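Local coordinates for protein insulinase family protease (Yersinia pestis, PDB 3GO9) that is a predicted insulinase-family (M16) protease that binds zinc ions, though its peptidase activity is not established, at residues A[47-61]-A[110-122]. Residues are numbered along the deposited sequence; the frame is centred on the assembly and turned at random.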
loop_
_atom_site.group_PDB
_atom_site.type_symbol
_atom_site.label_atom_id
_atom_site.label_comp_id
_atom_site.label_asym_id
_atom_site.label_seq_id
_atom_site.Cartn_x
_atom_site.Cartn_y
_atom_site.Cartn_z
ATOM N N SER A 47 15.090 -20.968 5.254
ATOM C CA SER A 47 14.553 -21.802 4.193
ATOM C C SER A 47 13.442 -21.138 3.356
ATOM O O SER A 47 12.906 -21.759 2.423
ATOM C CB SER A 47 14.048 -23.124 4.788
ATOM O OG SER A 47 12.902 -22.939 5.592
ATOM N N ASP A 48 13.115 -19.872 3.667
ATOM C CA ASP A 48 12.014 -19.206 3.018
ATOM C C ASP A 48 12.448 -18.715 1.602
ATOM O O ASP A 48 13.628 -18.612 1.268
ATOM C CB ASP A 48 11.612 -18.037 3.898
ATOM C CG ASP A 48 10.178 -17.661 3.777
ATOM O OD1 ASP A 48 9.456 -18.126 2.832
ATOM O OD2 ASP A 48 9.774 -16.847 4.640
ATOM N N ARG A 49 11.466 -18.403 0.783
ATOM C CA ARG A 49 11.714 -17.959 -0.588
ATOM C C ARG A 49 12.393 -16.580 -0.604
ATOM O O ARG A 49 12.245 -15.756 0.343
ATOM C CB ARG A 49 10.384 -17.923 -1.365
ATOM C CG ARG A 49 9.769 -19.338 -1.596
ATOM C CD ARG A 49 8.617 -19.266 -2.521
ATOM N NE ARG A 49 8.940 -19.119 -3.946
ATOM C CZ ARG A 49 9.252 -20.114 -4.784
ATOM N NH1 ARG A 49 9.299 -21.368 -4.335
ATOM N NH2 ARG A 49 9.474 -19.897 -6.053
ATOM N N ILE A 50 13.169 -16.360 -1.656
ATOM C CA ILE A 50 13.937 -15.108 -1.810
ATOM C C ILE A 50 13.054 -14.226 -2.615
ATOM O O ILE A 50 12.698 -14.574 -3.762
ATOM C CB ILE A 50 15.243 -15.342 -2.517
ATOM C CG1 ILE A 50 16.078 -16.418 -1.838
ATOM C CG2 ILE A 50 16.059 -14.040 -2.726
ATOM C CD1 ILE A 50 16.207 -16.248 -0.380
ATOM N N GLU A 51 12.747 -13.025 -2.085
ATOM C CA GLU A 51 11.857 -12.081 -2.761
ATOM C C GLU A 51 12.635 -10.926 -3.375
ATOM O O GLU A 51 13.433 -10.307 -2.706
ATOM C CB GLU A 51 10.811 -11.529 -1.792
ATOM C CG GLU A 51 9.923 -12.597 -1.147
ATOM C CD GLU A 51 9.003 -13.268 -2.156
ATOM O OE1 GLU A 51 8.539 -12.570 -3.088
ATOM O OE2 GLU A 51 8.702 -14.492 -2.001
ATOM N N LEU A 52 12.382 -10.660 -4.662
ATOM C CA LEU A 52 12.997 -9.561 -5.372
ATOM C C LEU A 52 11.908 -8.630 -5.902
ATOM O O LEU A 52 10.886 -9.071 -6.475
ATOM C CB LEU A 52 13.858 -10.082 -6.539
ATOM C CG LEU A 52 15.056 -10.966 -6.195
ATOM C CD1 LEU A 52 14.633 -12.390 -6.173
ATOM C CD2 LEU A 52 16.088 -10.806 -7.296
ATOM N N ARG A 53 12.133 -7.324 -5.792
ATOM C CA ARG A 53 11.196 -6.359 -6.324
ATOM C C ARG A 53 12.018 -5.286 -7.040
ATOM O O ARG A 53 12.990 -4.770 -6.468
ATOM C CB ARG A 53 10.343 -5.717 -5.210
ATOM C CG ARG A 53 9.573 -6.722 -4.431
ATOM C CD ARG A 53 8.352 -7.260 -5.144
ATOM N NE ARG A 53 7.642 -8.081 -4.169
ATOM C CZ ARG A 53 7.939 -9.351 -3.889
ATOM N NH1 ARG A 53 8.831 -10.022 -4.572
ATOM N NH2 ARG A 53 7.362 -9.973 -2.876
ATOM N N LEU A 54 11.632 -4.943 -8.267
ATOM C CA LEU A 54 12.246 -3.825 -8.945
ATOM C C LEU A 54 11.158 -2.827 -9.132
ATOM O O LEU A 54 10.180 -3.094 -9.855
ATOM C CB LEU A 54 12.872 -4.221 -10.299
ATOM C CG LEU A 54 13.487 -3.060 -11.114
ATOM C CD1 LEU A 54 14.801 -2.558 -10.427
ATOM C CD2 LEU A 54 13.787 -3.549 -12.533
ATOM N N ILE A 55 11.309 -1.676 -8.482
ATOM C CA ILE A 55 10.400 -0.542 -8.735
ATOM C C ILE A 55 11.046 0.410 -9.705
ATOM O O ILE A 55 12.215 0.827 -9.551
ATOM C CB ILE A 55 10.000 0.246 -7.431
ATOM C CG1 ILE A 55 9.213 -0.613 -6.491
ATOM C CG2 ILE A 55 9.116 1.509 -7.831
ATOM C CD1 ILE A 55 8.966 0.083 -5.097
ATOM N N VAL A 56 10.291 0.730 -10.742
ATOM C CA VAL A 56 10.698 1.745 -11.746
ATOM C C VAL A 56 9.669 2.868 -11.585
ATOM O O VAL A 56 8.462 2.615 -11.662
ATOM C CB VAL A 56 10.657 1.187 -13.195
ATOM C CG1 VAL A 56 11.117 2.264 -14.207
ATOM C CG2 VAL A 56 11.534 -0.120 -13.351
ATOM N N ASN A 57 10.132 4.099 -11.374
ATOM C CA ASN A 57 9.233 5.231 -11.163
ATOM C C ASN A 57 8.682 5.759 -12.491
ATOM O O ASN A 57 8.920 6.935 -12.861
ATOM C CB ASN A 57 9.963 6.338 -10.414
ATOM C CG ASN A 57 10.384 5.943 -9.047
ATOM O OD1 ASN A 57 9.661 5.196 -8.329
ATOM N ND2 ASN A 57 11.518 6.473 -8.637
ATOM N N THR A 58 8.009 4.881 -13.227
ATOM C CA THR A 58 7.388 5.174 -14.508
ATOM C C THR A 58 6.034 4.497 -14.510
ATOM O O THR A 58 5.935 3.289 -14.313
ATOM C CB THR A 58 8.226 4.544 -15.627
ATOM O OG1 THR A 58 9.513 5.158 -15.590
ATOM C CG2 THR A 58 7.625 4.718 -17.028
ATOM N N GLY A 59 5.007 5.285 -14.721
ATOM C CA GLY A 59 3.624 4.768 -14.845
ATOM C C GLY A 59 2.890 5.558 -15.892
ATOM O O GLY A 59 3.512 6.253 -16.730
ATOM N N SER A 60 1.571 5.538 -15.812
ATOM C CA SER A 60 0.727 6.177 -16.821
ATOM C C SER A 60 0.802 7.672 -16.806
ATOM O O SER A 60 0.495 8.307 -17.827
ATOM C CB SER A 60 -0.698 5.735 -16.646
ATOM O OG SER A 60 -1.173 5.947 -15.339
ATOM N N LEU A 61 1.189 8.273 -15.676
ATOM C CA LEU A 61 1.375 9.712 -15.660
ATOM C C LEU A 61 2.535 10.155 -16.575
ATOM O O LEU A 61 2.561 11.340 -16.965
ATOM C CB LEU A 61 1.566 10.246 -14.245
ATOM C CG LEU A 61 0.446 10.155 -13.275
ATOM C CD1 LEU A 61 0.874 10.423 -11.842
ATOM C CD2 LEU A 61 -0.723 11.115 -13.707
ATOM N N SER A 110 1.053 1.276 -12.504
ATOM C CA SER A 110 0.174 2.196 -11.839
ATOM C C SER A 110 0.396 3.591 -12.420
ATOM O O SER A 110 0.932 3.731 -13.525
ATOM C CB SER A 110 0.432 2.088 -10.312
ATOM O OG SER A 110 -0.481 2.864 -9.551
ATOM N N TYR A 111 -0.078 4.612 -11.719
ATOM C CA TYR A 111 0.040 5.977 -12.173
ATOM C C TYR A 111 1.466 6.467 -12.175
ATOM O O TYR A 111 1.884 7.163 -13.053
ATOM C CB TYR A 111 -0.845 6.839 -11.227
ATOM C CG TYR A 111 -2.278 6.534 -11.352
ATOM C CD1 TYR A 111 -3.029 7.050 -12.428
ATOM C CD2 TYR A 111 -2.936 5.672 -10.475
ATOM C CE1 TYR A 111 -4.386 6.696 -12.573
ATOM C CE2 TYR A 111 -4.270 5.360 -10.618
ATOM C CZ TYR A 111 -5.000 5.884 -11.665
ATOM O OH TYR A 111 -6.346 5.543 -11.814
ATOM N N ASP A 112 2.224 6.117 -11.121
ATOM C CA ASP A 112 3.563 6.654 -10.926
ATOM C C ASP A 112 4.646 5.634 -10.688
ATOM O O ASP A 112 5.778 6.011 -10.419
ATOM C CB ASP A 112 3.611 7.754 -9.840
ATOM C CG ASP A 112 3.318 7.285 -8.463
ATOM O OD1 ASP A 112 3.115 6.077 -8.271
ATOM O OD2 ASP A 112 3.245 8.181 -7.562
ATOM N N PHE A 113 4.317 4.367 -10.888
ATOM C CA PHE A 113 5.295 3.307 -10.786
ATOM C C PHE A 113 4.922 2.084 -11.588
ATOM O O PHE A 113 3.762 1.851 -11.929
ATOM C CB PHE A 113 5.583 2.902 -9.310
ATOM C CG PHE A 113 4.490 2.140 -8.666
ATOM C CD1 PHE A 113 4.446 0.737 -8.724
ATOM C CD2 PHE A 113 3.461 2.812 -7.972
ATOM C CE1 PHE A 113 3.430 0.033 -8.102
ATOM C CE2 PHE A 113 2.399 2.088 -7.398
ATOM C CZ PHE A 113 2.406 0.738 -7.420
ATOM N N THR A 114 5.955 1.288 -11.861
ATOM C CA THR A 114 5.837 -0.120 -12.282
ATOM C C THR A 114 6.635 -0.971 -11.307
ATOM O O THR A 114 7.793 -0.655 -10.989
ATOM C CB THR A 114 6.439 -0.257 -13.671
ATOM O OG1 THR A 114 5.656 0.551 -14.561
ATOM C CG2 THR A 114 6.398 -1.678 -14.229
ATOM N N LEU A 115 6.080 -2.095 -10.891
ATOM C CA LEU A 115 6.707 -2.965 -9.900
ATOM C C LEU A 115 6.830 -4.346 -10.514
ATOM O O LEU A 115 5.784 -4.979 -10.829
ATOM C CB LEU A 115 5.833 -3.052 -8.644
ATOM C CG LEU A 115 6.253 -4.094 -7.585
ATOM C CD1 LEU A 115 7.560 -3.658 -6.993
ATOM C CD2 LEU A 115 5.210 -4.252 -6.467
ATOM N N TYR A 116 8.089 -4.825 -10.671
ATOM C CA TYR A 116 8.386 -6.190 -11.109
ATOM C C TYR A 116 8.645 -7.057 -9.887
ATOM O O TYR A 116 9.357 -6.646 -8.982
ATOM C CB TYR A 116 9.629 -6.222 -12.007
ATOM C CG TYR A 116 9.420 -5.502 -13.333
ATOM C CD1 TYR A 116 8.870 -6.133 -14.379
ATOM C CD2 TYR A 116 9.726 -4.138 -13.478
ATOM C CE1 TYR A 116 8.733 -5.509 -15.603
ATOM C CE2 TYR A 116 9.487 -3.474 -14.697
ATOM C CZ TYR A 116 9.018 -4.183 -15.747
ATOM O OH TYR A 116 8.716 -3.624 -16.988
ATOM N N SER A 117 8.116 -8.292 -9.885
ATOM C CA SER A 117 8.206 -9.141 -8.709
ATOM C C SER A 117 8.603 -10.555 -9.087
ATOM O O SER A 117 7.935 -11.188 -9.920
ATOM C CB SER A 117 6.887 -9.201 -7.932
ATOM O OG SER A 117 6.396 -7.917 -7.496
ATOM N N LEU A 118 9.619 -11.067 -8.409
ATOM C CA LEU A 118 10.030 -12.470 -8.483
ATOM C C LEU A 118 10.174 -13.051 -7.064
ATOM O O LEU A 118 10.596 -12.364 -6.118
ATOM C CB LEU A 118 11.333 -12.634 -9.252
ATOM C CG LEU A 118 11.180 -12.618 -10.770
ATOM C CD1 LEU A 118 12.421 -12.185 -11.527
ATOM C CD2 LEU A 118 10.822 -14.045 -11.219
ATOM N N SER A 119 9.838 -14.326 -6.903
ATOM C CA SER A 119 9.917 -15.037 -5.639
ATOM C C SER A 119 10.577 -16.365 -5.976
ATOM O O SER A 119 9.975 -17.152 -6.735
ATOM C CB SER A 119 8.492 -15.322 -5.105
ATOM O OG SER A 119 8.523 -16.216 -3.976
ATOM N N LEU A 120 11.794 -16.578 -5.494
ATOM C CA LEU A 120 12.607 -17.706 -5.890
ATOM C C LEU A 120 12.678 -18.701 -4.761
ATOM O O LEU A 120 12.677 -18.362 -3.575
ATOM C CB LEU A 120 14.041 -17.269 -6.205
ATOM C CG LEU A 120 14.187 -16.132 -7.178
ATOM C CD1 LEU A 120 15.661 -15.799 -7.378
ATOM C CD2 LEU A 120 13.502 -16.496 -8.494
ATOM N N PRO A 121 12.839 -19.979 -5.099
ATOM C CA PRO A 121 13.071 -20.874 -4.003
ATOM C C PRO A 121 14.375 -20.610 -3.300
ATOM O O PRO A 121 15.318 -20.104 -3.873
ATOM C CB PRO A 121 13.120 -22.264 -4.668
ATOM C CG PRO A 121 12.937 -22.020 -6.107
ATOM C CD PRO A 121 13.109 -20.581 -6.396
ATOM N N ASN A 122 14.430 -21.041 -2.057
ATOM C CA ASN A 122 15.638 -20.911 -1.296
ATOM C C ASN A 122 16.736 -21.818 -1.848
ATOM O O ASN A 122 16.450 -22.814 -2.513
ATOM C CB ASN A 122 15.373 -21.229 0.180
ATOM C CG ASN A 122 16.183 -20.340 1.114
ATOM O OD1 ASN A 122 17.303 -19.882 0.799
ATOM N ND2 ASN A 122 15.594 -20.033 2.235
HETATM O O HOH W 1 6.867 6.092 -7.894
HETATM O O HOH W 2 5.047 8.103 -14.051
#
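Arg-49 takes hold of Ser-119 side-on: its NE donates to Ser-119 OG at 2.9 Å, almost exactly in the guanidinium plane, while its NH2 reaches Ser-119 O from above the carbonyl plane. One face of the same guanidinium lies over the Leu-120 to Pro-121 peptide. Ser-119 OG, anti to its own backbone N (chi1 170°), donates a hydrogen bond to Glu-51 OE2 at 2.6 Å. The other carboxylate oxygen, Glu-51 OE1, accepts both NH1 and NH2 of Arg-53 end-on in a salt bridge, with NH2 at 2.9 Å; Arg-53 NH1 also bonds to Leu-52 O, on the opposite face of that carbonyl from Leu-118 N. Beneath this chain of polar groups, strands 50-56 and 114-120 pair antiparallel in the centre of a mixed sheet, with eight backbone bonds from Ile-50/Leu-120 to Val-56/Thr-114. Beyond the ladder, Thr-114 OG1 donates to Thr-58 O at 2.8 Å. Along the polar face, Ile-55 CG1 meets Leu-115 CD1 at 3.5 Å, next to helix 388-401. On the reverse, Leu-52 CD1 touches Leu-120 CD1 at 3.8 Å, and Val-56 CG2 meets the Tyr-116 ring edge, on the side covered by helix 125-140. Glu-51, buried close to a bound zinc ion, is thus paired directly with Arg-53 and tied to Arg-49 through the Ser-119 hydroxyl; the Arg-53 charge and the Ser-119 donor would be expected to stabilise it as the anion.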